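Alpha-catenin-like protein hmp-1 (Caenorhabditis elegans, PDB 5H5M) binds beta-catenin, cadherin and actin filaments in the adherens-junction complex, and is required for cell migration and cell shape changes during body enclosure and elongation. Local coordinates at residues 10-14 and 37-41; 25-31 and 77-81; 115-119 and 165-169; 16-20 and 33-37; 178-182 and 226-231. All blocks are in the same frame, centred on the assembly; numbering follows the deposited sequence.

Contact 1: residues 10-14 and 37-41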
# COMPACT_ATOMS: atom_id res chain seq x y z
N GLU A 10 -11.80 18.02 -1.39
CA GLU A 10 -12.47 18.58 -0.22
C GLU A 10 -11.45 19.10 0.79
O GLU A 10 -11.61 20.18 1.34
CB GLU A 10 -13.38 17.54 0.44
CG GLU A 10 -14.58 17.11 -0.41
CD GLU A 10 -15.69 18.15 -0.46
OE1 GLU A 10 -15.53 19.23 0.15
OE2 GLU A 10 -16.72 17.88 -1.11
N ILE A 11 -10.40 18.32 1.01
CA ILE A 11 -9.33 18.69 1.94
C ILE A 11 -8.52 19.88 1.43
O ILE A 11 -8.28 20.84 2.16
CB ILE A 11 -8.37 17.51 2.19
CG1 ILE A 11 -9.07 16.43 3.02
CG2 ILE A 11 -7.11 17.97 2.89
CD1 ILE A 11 -8.22 15.20 3.23
N ASP A 12 -8.11 19.82 0.16
CA ASP A 12 -7.28 20.87 -0.43
C ASP A 12 -7.98 22.23 -0.44
O ASP A 12 -7.38 23.24 -0.07
CB ASP A 12 -6.88 20.48 -1.86
CG ASP A 12 -5.88 19.34 -1.89
OD1 ASP A 12 -5.21 19.09 -0.86
OD2 ASP A 12 -5.77 18.68 -2.95
N THR A 13 -9.24 22.25 -0.86
CA THR A 13 -10.01 23.49 -0.91
C THR A 13 -10.29 24.02 0.50
O THR A 13 -10.24 25.23 0.73
CB THR A 13 -11.34 23.31 -1.66
OG1 THR A 13 -12.11 22.27 -1.04
CG2 THR A 13 -11.09 22.96 -3.12
N PHE A 14 -10.56 23.11 1.43
CA PHE A 14 -10.86 23.48 2.82
C PHE A 14 -9.73 24.30 3.44
O PHE A 14 -9.97 25.22 4.22
CB PHE A 14 -11.11 22.23 3.65
CG PHE A 14 -11.46 22.51 5.09
CD1 PHE A 14 -12.67 23.10 5.42
CD2 PHE A 14 -10.58 22.18 6.10
CE1 PHE A 14 -12.99 23.35 6.74
CE2 PHE A 14 -10.89 22.43 7.43
CZ PHE A 14 -12.10 23.02 7.75
N HIS A 37 -18.42 21.63 5.04
CA HIS A 37 -17.18 21.27 4.35
C HIS A 37 -16.35 20.32 5.21
O HIS A 37 -15.85 19.30 4.73
CB HIS A 37 -16.38 22.54 4.02
CG HIS A 37 -15.38 22.36 2.92
ND1 HIS A 37 -14.92 23.42 2.17
CD2 HIS A 37 -14.75 21.26 2.46
CE1 HIS A 37 -14.05 22.97 1.28
NE2 HIS A 37 -13.93 21.66 1.43
N CYS A 38 -16.21 20.65 6.49
CA CYS A 38 -15.47 19.83 7.43
C CYS A 38 -16.08 18.44 7.60
O CYS A 38 -15.36 17.44 7.68
CB CYS A 38 -15.39 20.52 8.79
SG CYS A 38 -14.58 19.54 10.08
N GLU A 39 -17.41 18.38 7.68
CA GLU A 39 -18.10 17.11 7.88
C GLU A 39 -17.97 16.19 6.67
O GLU A 39 -18.01 14.96 6.82
CB GLU A 39 -19.57 17.35 8.21
CG GLU A 39 -19.80 18.05 9.55
CD GLU A 39 -19.18 17.30 10.71
OE1 GLU A 39 -19.26 16.05 10.74
OE2 GLU A 39 -18.59 17.96 11.60
N ARG A 40 -17.83 16.76 5.48
CA ARG A 40 -17.64 15.96 4.28
C ARG A 40 -16.25 15.33 4.28
O ARG A 40 -16.07 14.20 3.80
CB ARG A 40 -17.83 16.81 3.01
CG ARG A 40 -19.29 17.16 2.74
CD ARG A 40 -19.48 17.70 1.33
NE ARG A 40 -18.88 19.02 1.14
CZ ARG A 40 -19.48 20.16 1.46
NH1 ARG A 40 -20.70 20.16 1.99
NH2 ARG A 40 -18.86 21.32 1.25
N ILE A 41 -15.28 16.06 4.82
CA ILE A 41 -13.93 15.53 5.01
C ILE A 41 -13.96 14.38 6.02
O ILE A 41 -13.38 13.32 5.78
CB ILE A 41 -12.96 16.63 5.50
CG1 ILE A 41 -12.82 17.72 4.43
CG2 ILE A 41 -11.61 16.05 5.85
CD1 ILE A 41 -11.89 18.85 4.84
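His37 turns its imidazole across to helix 6-17 and gives its NE2 proton to the backbone carbonyl Glu10 O at 2.8 Å. That oxygen already receives the helical bond from Phe14 N, so it is gripped twice. His37 NE2 meets it in the carbonyl plane, on a lone pair, although the bond is bent, with 131° at the hydrogen. Thr13 OG1 stands at the edge of the imidazole, 3.1 Å from His37 CE1, while its own hydrogen bond runs to Asn9 O. Glu10 engages helix 27-49 through a second group: its side chain, bent at its second torsion, brings OE2 to 3.3 Å from Arg40 NE, a weak hydrogen bond within a salt bridge on the more exposed side of the contact. In this M domain of a vinculin-family alpha-catenin, the two nearly antiparallel segments (147°) illustrate how a helical bundle can place polar bonds beside its apolar interface. Phe14 lays CB over the imidazole face, and its ring directs an edge at the same face, the planes 66° apart. An alanine in place of His37 would probably leave Glu10 O with the helical bond alone and deprive the Phe14 edge of its face. On the Phe14 side of the imidazole, Ile41 CD1 packs against Phe14 CB at 3.7 Å, and Ile41 CG2 meets Ile11 CG1 at 3.8 Å.

Contact 2: residues 25-31 and 77-81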
# COMPACT_ATOMS: atom_id res chain seq x y z
N TYR A 25 -16.16 37.80 6.96
CA TYR A 25 -16.80 36.66 7.61
C TYR A 25 -18.25 36.96 8.01
O TYR A 25 -18.53 37.98 8.63
CB TYR A 25 -16.01 36.22 8.84
CG TYR A 25 -16.61 35.02 9.55
CD1 TYR A 25 -16.24 33.72 9.19
CD2 TYR A 25 -17.55 35.18 10.56
CE1 TYR A 25 -16.79 32.63 9.83
CE2 TYR A 25 -18.10 34.09 11.20
CZ TYR A 25 -17.72 32.81 10.83
OH TYR A 25 -18.27 31.73 11.47
N ARG A 26 -19.15 36.06 7.64
CA ARG A 26 -20.56 36.17 8.00
C ARG A 26 -21.03 34.86 8.63
O ARG A 26 -21.03 33.82 7.98
CB ARG A 26 -21.41 36.50 6.77
CG ARG A 26 -20.90 37.68 5.96
CD ARG A 26 -21.48 37.67 4.56
NE ARG A 26 -22.92 37.89 4.56
CZ ARG A 26 -23.71 37.69 3.51
NH1 ARG A 26 -23.19 37.24 2.37
NH2 ARG A 26 -25.01 37.92 3.59
N ARG A 27 -21.44 34.93 9.89
CA ARG A 27 -21.82 33.74 10.65
C ARG A 27 -22.90 32.90 9.97
O ARG A 27 -22.78 31.68 9.88
CB ARG A 27 -22.31 34.13 12.05
CG ARG A 27 -22.89 32.97 12.83
CD ARG A 27 -23.39 33.38 14.20
NE ARG A 27 -24.07 32.26 14.86
CZ ARG A 27 -23.45 31.33 15.57
NH1 ARG A 27 -22.14 31.37 15.73
NH2 ARG A 27 -24.15 30.35 16.13
N GLY A 28 -23.93 33.55 9.46
CA GLY A 28 -25.06 32.85 8.88
C GLY A 28 -24.80 32.18 7.55
O GLY A 28 -25.64 31.45 7.04
N THR A 29 -23.62 32.44 6.97
CA THR A 29 -23.28 31.84 5.68
C THR A 29 -21.93 31.13 5.72
O THR A 29 -21.82 29.97 5.32
CB THR A 29 -23.26 32.90 4.55
OG1 THR A 29 -22.52 34.04 4.97
CG2 THR A 29 -24.68 33.33 4.20
N ASP A 30 -20.90 31.82 6.20
CA ASP A 30 -19.55 31.28 6.21
C ASP A 30 -19.38 30.15 7.21
O ASP A 30 -18.50 29.30 7.06
CB ASP A 30 -18.53 32.38 6.51
CG ASP A 30 -18.19 33.21 5.28
OD1 ASP A 30 -18.01 32.62 4.20
OD2 ASP A 30 -18.11 34.45 5.41
N ARG A 31 -20.21 30.12 8.24
CA ARG A 31 -20.11 29.07 9.25
C ARG A 31 -20.79 27.75 8.84
O ARG A 31 -20.17 26.69 8.97
CB ARG A 31 -20.68 29.55 10.59
CG ARG A 31 -20.58 28.50 11.68
CD ARG A 31 -21.09 29.01 13.02
NE ARG A 31 -20.72 28.09 14.09
CZ ARG A 31 -19.88 28.38 15.08
NH1 ARG A 31 -19.34 29.59 15.16
NH2 ARG A 31 -19.60 27.47 16.00
N LEU A 77 -13.71 29.41 14.23
CA LEU A 77 -14.99 30.08 13.99
C LEU A 77 -15.36 30.99 15.15
O LEU A 77 -15.98 32.04 14.96
CB LEU A 77 -16.10 29.05 13.75
CG LEU A 77 -16.00 28.20 12.48
CD1 LEU A 77 -17.14 27.19 12.41
CD2 LEU A 77 -15.98 29.09 11.24
N THR A 78 -14.99 30.57 16.36
CA THR A 78 -15.23 31.38 17.55
C THR A 78 -14.42 32.68 17.47
O THR A 78 -14.91 33.74 17.86
CB THR A 78 -14.86 30.62 18.84
OG1 THR A 78 -15.67 29.45 18.96
CG2 THR A 78 -15.07 31.49 20.07
N GLU A 79 -13.20 32.59 16.95
CA GLU A 79 -12.34 33.76 16.81
C GLU A 79 -12.79 34.68 15.68
O GLU A 79 -12.70 35.90 15.80
CB GLU A 79 -10.88 33.34 16.59
CG GLU A 79 -10.25 32.59 17.76
CD GLU A 79 -10.02 33.46 18.99
OE1 GLU A 79 -10.30 34.68 18.93
OE2 GLU A 79 -9.53 32.93 20.01
N TYR A 80 -13.27 34.10 14.58
CA TYR A 80 -13.82 34.89 13.49
C TYR A 80 -15.00 35.73 13.95
O TYR A 80 -15.21 36.84 13.47
CB TYR A 80 -14.26 33.99 12.33
CG TYR A 80 -13.21 33.77 11.26
CD1 TYR A 80 -12.71 34.84 10.52
CD2 TYR A 80 -12.74 32.50 10.96
CE1 TYR A 80 -11.76 34.65 9.53
CE2 TYR A 80 -11.79 32.30 9.98
CZ TYR A 80 -11.30 33.37 9.27
OH TYR A 80 -10.36 33.18 8.29
N GLU A 81 -15.76 35.20 14.90
CA GLU A 81 -16.98 35.86 15.36
C GLU A 81 -16.71 36.84 16.50
O GLU A 81 -17.64 37.44 17.04
CB GLU A 81 -18.00 34.80 15.77
CG GLU A 81 -18.55 34.03 14.58
CD GLU A 81 -19.23 32.72 14.94
OE1 GLU A 81 -19.38 32.42 16.14
OE2 GLU A 81 -19.62 31.99 14.00
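The backbones come together at three points, Tyr25 with Tyr80 (6.8 Å between their CA atoms), Arg27 with Glu81 and Arg31 with Leu77, where the start of helix 27-49 meets the end of helix 56-80. The Tyr25 ring swings across with CG anti to the backbone N (chi1 -179°) and settles on Tyr80, whose CB sits 3.6 Å from the ring centroid, almost exactly on the normal. The two rings are nearly parallel, yet slid so far apart that they barely overlap; this is a CH-pi contact more than a stack. Tyr80 OH meanwhile is bonded to Ile18 O and Ile20 N. At the far end of the Tyr25 ring, its OH donates to Glu81 OE2 at 2.9 Å, approaching on the anti side. Arg31 NH1 reaches the same oxygen at 2.7 Å on the syn side, nearly in its own guanidinium plane, and both donors come from one face of the carboxylate. Leu77 supports this arginine by placing CD1 over the middle of the guanidinium. Arg27 NH1 adds a salt bridge to Glu81 OE1 at 3.0 Å. In this salt-bridge network, with Arg27, Arg31 and a phenol gathered round it, the Glu81 carboxylate is likely to be held ionised, and its negative charge to tie the start of helix 27-49, and the loop before it, to the residue that follows helix 56-80.

Contact 3: residues 115-119 and 165-169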
# COMPACT_ATOMS: atom_id res chain seq x y z
N ILE A 115 -4.04 4.38 2.33
CA ILE A 115 -4.11 3.89 0.96
C ILE A 115 -2.83 3.12 0.61
O ILE A 115 -2.87 2.07 -0.02
CB ILE A 115 -4.34 5.05 -0.05
CG1 ILE A 115 -5.84 5.19 -0.37
CG2 ILE A 115 -3.58 4.83 -1.34
CD1 ILE A 115 -6.73 5.41 0.84
N VAL A 116 -1.69 3.64 1.06
CA VAL A 116 -0.41 2.97 0.82
C VAL A 116 -0.36 1.62 1.54
O VAL A 116 0.25 0.67 1.04
CB VAL A 116 0.78 3.86 1.24
CG1 VAL A 116 2.09 3.13 1.03
CG2 VAL A 116 0.77 5.15 0.44
N ASP A 117 -1.01 1.53 2.70
CA ASP A 117 -1.18 0.25 3.39
C ASP A 117 -1.76 -0.81 2.46
O ASP A 117 -1.27 -1.93 2.40
CB ASP A 117 -2.11 0.39 4.60
CG ASP A 117 -1.40 0.88 5.84
OD1 ASP A 117 -2.06 1.56 6.65
OD2 ASP A 117 -0.20 0.59 6.02
N HIS A 118 -2.81 -0.42 1.74
CA HIS A 118 -3.49 -1.31 0.82
C HIS A 118 -2.62 -1.64 -0.39
O HIS A 118 -2.54 -2.79 -0.81
CB HIS A 118 -4.82 -0.69 0.37
CG HIS A 118 -5.85 -0.62 1.46
ND1 HIS A 118 -5.78 0.31 2.49
CD2 HIS A 118 -6.96 -1.35 1.69
CE1 HIS A 118 -6.80 0.13 3.30
NE2 HIS A 118 -7.53 -0.87 2.84
N ILE A 119 -1.96 -0.62 -0.94
CA ILE A 119 -1.07 -0.80 -2.08
C ILE A 119 0.11 -1.70 -1.72
O ILE A 119 0.53 -2.54 -2.52
CB ILE A 119 -0.55 0.56 -2.61
CG1 ILE A 119 -1.72 1.40 -3.12
CG2 ILE A 119 0.48 0.35 -3.71
CD1 ILE A 119 -1.30 2.74 -3.70
N LEU A 165 -9.78 2.61 -4.57
CA LEU A 165 -9.67 3.29 -3.28
C LEU A 165 -8.61 4.39 -3.34
O LEU A 165 -8.76 5.45 -2.74
CB LEU A 165 -9.34 2.28 -2.17
CG LEU A 165 -9.19 2.79 -0.73
CD1 LEU A 165 -10.54 3.06 -0.10
CD2 LEU A 165 -8.39 1.81 0.13
N SER A 166 -7.55 4.13 -4.09
CA SER A 166 -6.44 5.07 -4.23
C SER A 166 -6.85 6.38 -4.91
O SER A 166 -6.32 7.45 -4.58
CB SER A 166 -5.30 4.42 -5.02
OG SER A 166 -4.82 3.27 -4.36
N CYS A 167 -7.79 6.29 -5.84
CA CYS A 167 -8.17 7.43 -6.66
C CYS A 167 -8.77 8.58 -5.84
O CYS A 167 -8.69 9.74 -6.25
CB CYS A 167 -9.16 6.99 -7.73
SG CYS A 167 -8.42 5.89 -8.98
N GLN A 168 -9.34 8.26 -4.68
CA GLN A 168 -9.96 9.27 -3.82
C GLN A 168 -8.95 10.29 -3.30
O GLN A 168 -9.32 11.42 -2.96
CB GLN A 168 -10.65 8.61 -2.62
CG GLN A 168 -11.47 7.39 -2.95
CD GLN A 168 -12.17 6.84 -1.73
OE1 GLN A 168 -12.25 7.50 -0.69
NE2 GLN A 168 -12.68 5.61 -1.83
N LEU A 169 -7.68 9.90 -3.23
CA LEU A 169 -6.67 10.76 -2.62
C LEU A 169 -5.72 11.38 -3.63
O LEU A 169 -4.71 11.98 -3.25
CB LEU A 169 -5.88 9.96 -1.58
CG LEU A 169 -6.72 9.34 -0.46
CD1 LEU A 169 -5.81 8.81 0.61
CD2 LEU A 169 -7.68 10.36 0.12
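Ile119 N donates to Ile115 O at 3.0 Å, the ordinary helical bond that sets these two isoleucines one turn apart, and both then rest on the same polar atom of the opposite segment, Ser166 OG. Ile115 CG2 and Ile119 CD1 each lie 3.6 Å from that hydroxyl. No hydrogen bond crosses here: Ser166 OG bonds to Val162 O of its own helix, which satisfies it and lets it face methyl groups. Ile115 is the central wedge. Its chi1 of -95° is pulled off the usual staggered value, which may reflect some strain, and it turns CG1 and CD1 between two leucines. Ile115 CD1 presses on Leu169 CD1 at 3.5 Å, a tight approach, and lies 3.9 Å from Leu165 CG. An alanine here would probably open a gap between Leu165 and Leu169 and leave the Ser166 side without one of its two isoleucine neighbours. On the next turn of helix 92-122, the His118 ring takes Leu165 CD2 over its centre, 3.7 Å from the centroid and only 5° off the normal, a clear CH-pi contact. That ring is fixed by its two nitrogens, ND1 bonded to Ala114 O and NE2 to Ser53 OG, so its face is presented flat to the methyl. Ile48 of helix 27-49 also touches Ile115 and Leu169, making the wedge a three-way meeting. Such interlocking of aliphatic side chains between helix 92-122 and the end of helix 142-166 with the residues that follow it is in keeping with the all-helical, bundle-forming architecture of the vinculin/alpha-catenin family.

Contact 4: residues 16-20 and 33-37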
# COMPACT_ATOMS: atom_id res chain seq x y z
N ASN A 16 -8.06 26.43 2.07
CA ASN A 16 -8.14 27.79 1.56
C ASN A 16 -9.44 28.47 1.98
O ASN A 16 -9.46 29.68 2.21
CB ASN A 16 -8.03 27.80 0.03
CG ASN A 16 -6.65 27.40 -0.45
OD1 ASN A 16 -5.64 27.84 0.10
ND2 ASN A 16 -6.60 26.58 -1.50
N ARG A 17 -10.51 27.69 2.10
CA ARG A 17 -11.81 28.22 2.48
C ARG A 17 -11.79 28.83 3.88
O ARG A 17 -12.50 29.80 4.16
CB ARG A 17 -12.88 27.13 2.41
CG ARG A 17 -13.17 26.60 1.01
CD ARG A 17 -13.57 27.72 0.06
NE ARG A 17 -14.80 28.39 0.46
CZ ARG A 17 -16.01 28.08 0.00
NH1 ARG A 17 -16.15 27.09 -0.88
NH2 ARG A 17 -17.08 28.75 0.42
N ILE A 18 -10.97 28.25 4.76
CA ILE A 18 -10.90 28.71 6.15
C ILE A 18 -10.12 30.01 6.28
O ILE A 18 -10.10 30.63 7.35
CB ILE A 18 -10.26 27.66 7.06
CG1 ILE A 18 -8.84 27.36 6.60
CG2 ILE A 18 -11.11 26.40 7.11
CD1 ILE A 18 -8.11 26.38 7.48
N GLU A 19 -9.47 30.42 5.20
CA GLU A 19 -8.74 31.68 5.18
C GLU A 19 -9.59 32.77 4.54
O GLU A 19 -9.52 33.01 3.34
CB GLU A 19 -7.41 31.53 4.45
CG GLU A 19 -6.39 30.70 5.20
CD GLU A 19 -5.11 30.49 4.43
OE1 GLU A 19 -5.16 30.48 3.18
OE2 GLU A 19 -4.05 30.33 5.06
N ILE A 20 -10.41 33.42 5.37
CA ILE A 20 -11.29 34.49 4.91
C ILE A 20 -10.83 35.81 5.51
O ILE A 20 -10.28 35.83 6.61
CB ILE A 20 -12.75 34.22 5.32
CG1 ILE A 20 -13.10 32.75 5.13
CG2 ILE A 20 -13.71 35.12 4.54
CD1 ILE A 20 -14.44 32.36 5.73
N ASP A 33 -21.44 26.40 5.93
CA ASP A 33 -20.83 25.69 4.81
C ASP A 33 -19.42 25.21 5.17
O ASP A 33 -18.97 24.18 4.68
CB ASP A 33 -20.78 26.58 3.56
CG ASP A 33 -19.73 27.66 3.64
OD1 ASP A 33 -19.64 28.32 4.70
OD2 ASP A 33 -18.99 27.84 2.65
N LEU A 34 -18.74 25.96 6.03
CA LEU A 34 -17.43 25.55 6.51
C LEU A 34 -17.56 24.34 7.42
O LEU A 34 -16.73 23.42 7.38
CB LEU A 34 -16.75 26.70 7.25
CG LEU A 34 -15.35 27.11 6.77
CD1 LEU A 34 -15.27 27.07 5.25
CD2 LEU A 34 -15.01 28.50 7.28
N GLU A 35 -18.62 24.33 8.23
CA GLU A 35 -18.95 23.17 9.04
C GLU A 35 -19.39 21.99 8.17
O GLU A 35 -19.06 20.84 8.45
CB GLU A 35 -20.04 23.51 10.06
CG GLU A 35 -19.55 24.28 11.27
CD GLU A 35 -20.66 24.67 12.22
OE1 GLU A 35 -21.84 24.59 11.81
OE2 GLU A 35 -20.36 25.06 13.37
N GLY A 36 -20.12 22.29 7.10
CA GLY A 36 -20.53 21.27 6.15
C GLY A 36 -19.33 20.73 5.38
O GLY A 36 -19.23 19.54 5.12
N HIS A 37 -18.42 21.63 5.04
CA HIS A 37 -17.18 21.27 4.35
C HIS A 37 -16.35 20.32 5.21
O HIS A 37 -15.85 19.30 4.73
CB HIS A 37 -16.38 22.54 4.02
CG HIS A 37 -15.38 22.36 2.92
ND1 HIS A 37 -14.92 23.42 2.17
CD2 HIS A 37 -14.75 21.26 2.46
CE1 HIS A 37 -14.05 22.97 1.28
NE2 HIS A 37 -13.93 21.66 1.43
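Arg17 leans across to helix 27-49 and touches three of its residues in succession. Nearest the backbone, Arg17 CB lies 3.7 Å from Leu34 CD1, so the base of this long polar chain does apolar work. The next carbon, Arg17 CG, meets the edge of the His37 imidazole, 3.7 Å from CE1; the NE2 of that ring is engaged with Glu10 O, which is likely to fix the ring's rotation. The chain bends at chi2 (-56°) and again at chi3, which turns it off the His37 edge and carries the guanidinium across to Asp33. At the tip, Arg17 NH2 makes a salt bridge to Asp33 OD2 at 3.1 Å. The guanidinium and carboxylate planes are turned 51° against each other, and the groups meet through one nitrogen and one oxygen, not as a flat, two-pronged pair. Asp33 has its CG between the backbone N and the carbonyl carbon (chi1 74°), which directs the carboxylate to the arginine. Beneath this salt bridge lies an apolar layer. Ile20 CD1 and Leu34 CD2 point at each other tip to tip, 4.2 Å apart, and Ile18 CG2 comes within 4.3 Å of Leu34 CG. The contact closes the turn after helix 6-17 upon helix 27-49. Deeper in, Ile18 reaches Val100 and His101 of helix 92-122 and Leu76 of helix 56-80, and Leu34 rests on Leu77, so that four helices converge on this end of the bundle.

Contact 5: residues 178-182 and 226-231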
# COMPACT_ATOMS: atom_id res chain seq x y z
N VAL A 178 -6.78 6.85 -16.10
CA VAL A 178 -6.11 5.63 -16.56
C VAL A 178 -6.27 4.50 -15.55
O VAL A 178 -6.56 3.36 -15.93
CB VAL A 178 -4.61 5.89 -16.82
CG1 VAL A 178 -3.85 4.57 -16.99
CG2 VAL A 178 -4.42 6.77 -18.05
N ILE A 179 -6.09 4.82 -14.28
CA ILE A 179 -6.22 3.84 -13.20
C ILE A 179 -7.61 3.21 -13.16
O ILE A 179 -7.76 2.00 -13.02
CB ILE A 179 -5.90 4.48 -11.83
CG1 ILE A 179 -4.42 4.84 -11.76
CG2 ILE A 179 -6.28 3.53 -10.69
CD1 ILE A 179 -4.06 5.71 -10.58
N GLN A 180 -8.64 4.05 -13.29
CA GLN A 180 -10.01 3.56 -13.22
C GLN A 180 -10.38 2.70 -14.43
O GLN A 180 -11.03 1.66 -14.28
CB GLN A 180 -10.99 4.72 -13.08
CG GLN A 180 -10.96 5.35 -11.69
CD GLN A 180 -11.84 6.57 -11.56
OE1 GLN A 180 -12.08 7.28 -12.54
NE2 GLN A 180 -12.33 6.82 -10.36
N HIS A 181 -9.95 3.12 -15.62
CA HIS A 181 -10.20 2.33 -16.83
C HIS A 181 -9.47 0.99 -16.77
O HIS A 181 -10.04 -0.05 -17.11
CB HIS A 181 -9.77 3.10 -18.08
CG HIS A 181 -10.65 4.27 -18.41
ND1 HIS A 181 -10.49 5.51 -17.83
CD2 HIS A 181 -11.70 4.37 -19.25
CE1 HIS A 181 -11.41 6.33 -18.31
NE2 HIS A 181 -12.15 5.67 -19.17
N THR A 182 -8.22 1.02 -16.32
CA THR A 182 -7.40 -0.18 -16.21
C THR A 182 -7.99 -1.14 -15.18
O THR A 182 -8.01 -2.35 -15.40
CB THR A 182 -5.95 0.17 -15.84
OG1 THR A 182 -5.44 1.14 -16.76
CG2 THR A 182 -5.07 -1.08 -15.86
N LEU A 226 0.72 -1.88 -16.16
CA LEU A 226 0.18 -0.55 -16.39
C LEU A 226 -0.40 0.04 -15.11
O LEU A 226 -0.12 1.18 -14.75
CB LEU A 226 -0.89 -0.60 -17.49
CG LEU A 226 -1.71 0.67 -17.72
CD1 LEU A 226 -0.77 1.80 -18.03
CD2 LEU A 226 -2.70 0.48 -18.86
N LEU A 227 -1.21 -0.76 -14.42
CA LEU A 227 -1.89 -0.31 -13.21
C LEU A 227 -0.90 -0.02 -12.09
O LEU A 227 -1.03 0.97 -11.37
CB LEU A 227 -2.91 -1.35 -12.75
CG LEU A 227 -3.54 -1.11 -11.38
CD1 LEU A 227 -4.33 0.18 -11.38
CD2 LEU A 227 -4.41 -2.29 -10.95
N THR A 228 0.10 -0.88 -11.95
CA THR A 228 1.11 -0.73 -10.91
C THR A 228 1.90 0.55 -11.13
O THR A 228 2.16 1.30 -10.19
CB THR A 228 2.08 -1.93 -10.88
OG1 THR A 228 1.33 -3.15 -10.81
CG2 THR A 228 3.01 -1.83 -9.68
N THR A 229 2.26 0.81 -12.39
CA THR A 229 2.99 2.02 -12.74
C THR A 229 2.15 3.26 -12.43
O THR A 229 2.64 4.22 -11.84
CB THR A 229 3.38 2.03 -14.22
OG1 THR A 229 4.21 0.89 -14.50
CG2 THR A 229 4.16 3.29 -14.54
N ALA A 230 0.88 3.23 -12.85
CA ALA A 230 -0.00 4.37 -12.64
C ALA A 230 -0.18 4.68 -11.15
O ALA A 230 -0.18 5.85 -10.76
CB ALA A 230 -1.34 4.11 -13.30
N LEU A 231 -0.32 3.64 -10.33
CA LEU A 231 -0.48 3.80 -8.89
C LEU A 231 0.76 4.38 -8.21
O LEU A 231 0.64 5.19 -7.28
CB LEU A 231 -0.84 2.46 -8.23
CG LEU A 231 -2.30 2.03 -8.36
CD1 LEU A 231 -2.49 0.67 -7.75
CD2 LEU A 231 -3.22 3.05 -7.71
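Apolar contacts carry nearly all of this pairing, and Ile179 stands at their heart. Its CG1 presses on Ala230 CB at 3.5 Å, and the axes of the two short segments pass 9.5 Å apart. With CG1 beside the backbone N (chi1 -68°), Ile179 splays its branches: CG2 goes to Leu227 CD1 at 3.9 Å, and CD1 reaches Leu231 CD2 at 4.0 Å. On the exposed side, Val178 CG1 meets Leu226 CD1 more loosely, at 4.3 Å. Polar groups play a smaller part. Thr182 OG1 folds back on its own helix and donates to Val178 O at 2.6 Å, from above the carbonyl plane, while Thr182 N approaches that oxygen from the opposite face. Thus occupied, the hydroxyl turns its flank to Leu226 CD2 at 3.5 Å, and the methyl Thr182 CG2 lies against Leu227 CB at 3.8 Å. This bonding probably limits the cost of placing a hydroxyl among apolar groups. Segments 178-182 and 226-231 run almost antiparallel, at 153°, as successive helices of a hairpin in this all-helical domain. Ala163 of helix 142-166 touches both Ile179 and Leu227, Leu231 lies on Ser166 of that helix, and Phe123 in a loop packs on Leu231.

How the contacts relate
From the N terminus, helix 6-17 turns back and pairs with helix 27-49 in contacts 1 and 4. Contact 4 closes the shorter loop within that of contact 1, the two ending on a common stretch at His37, and their centres lie about 8 Å apart. Contact 2 crosses both: it starts between their segments and ends at the close of helix 56-80, where Tyr80 touches the loop of contact 4. These three tie together one end of the molecule. Contact 3 follows in series, closing the loop from helix 92-122 to helix 142-166 near the chain's centre. Contact 5 comes last, a helical hairpin joined to contact 3 where Cys167 packs on Ile179 and Ser166 on Leu231.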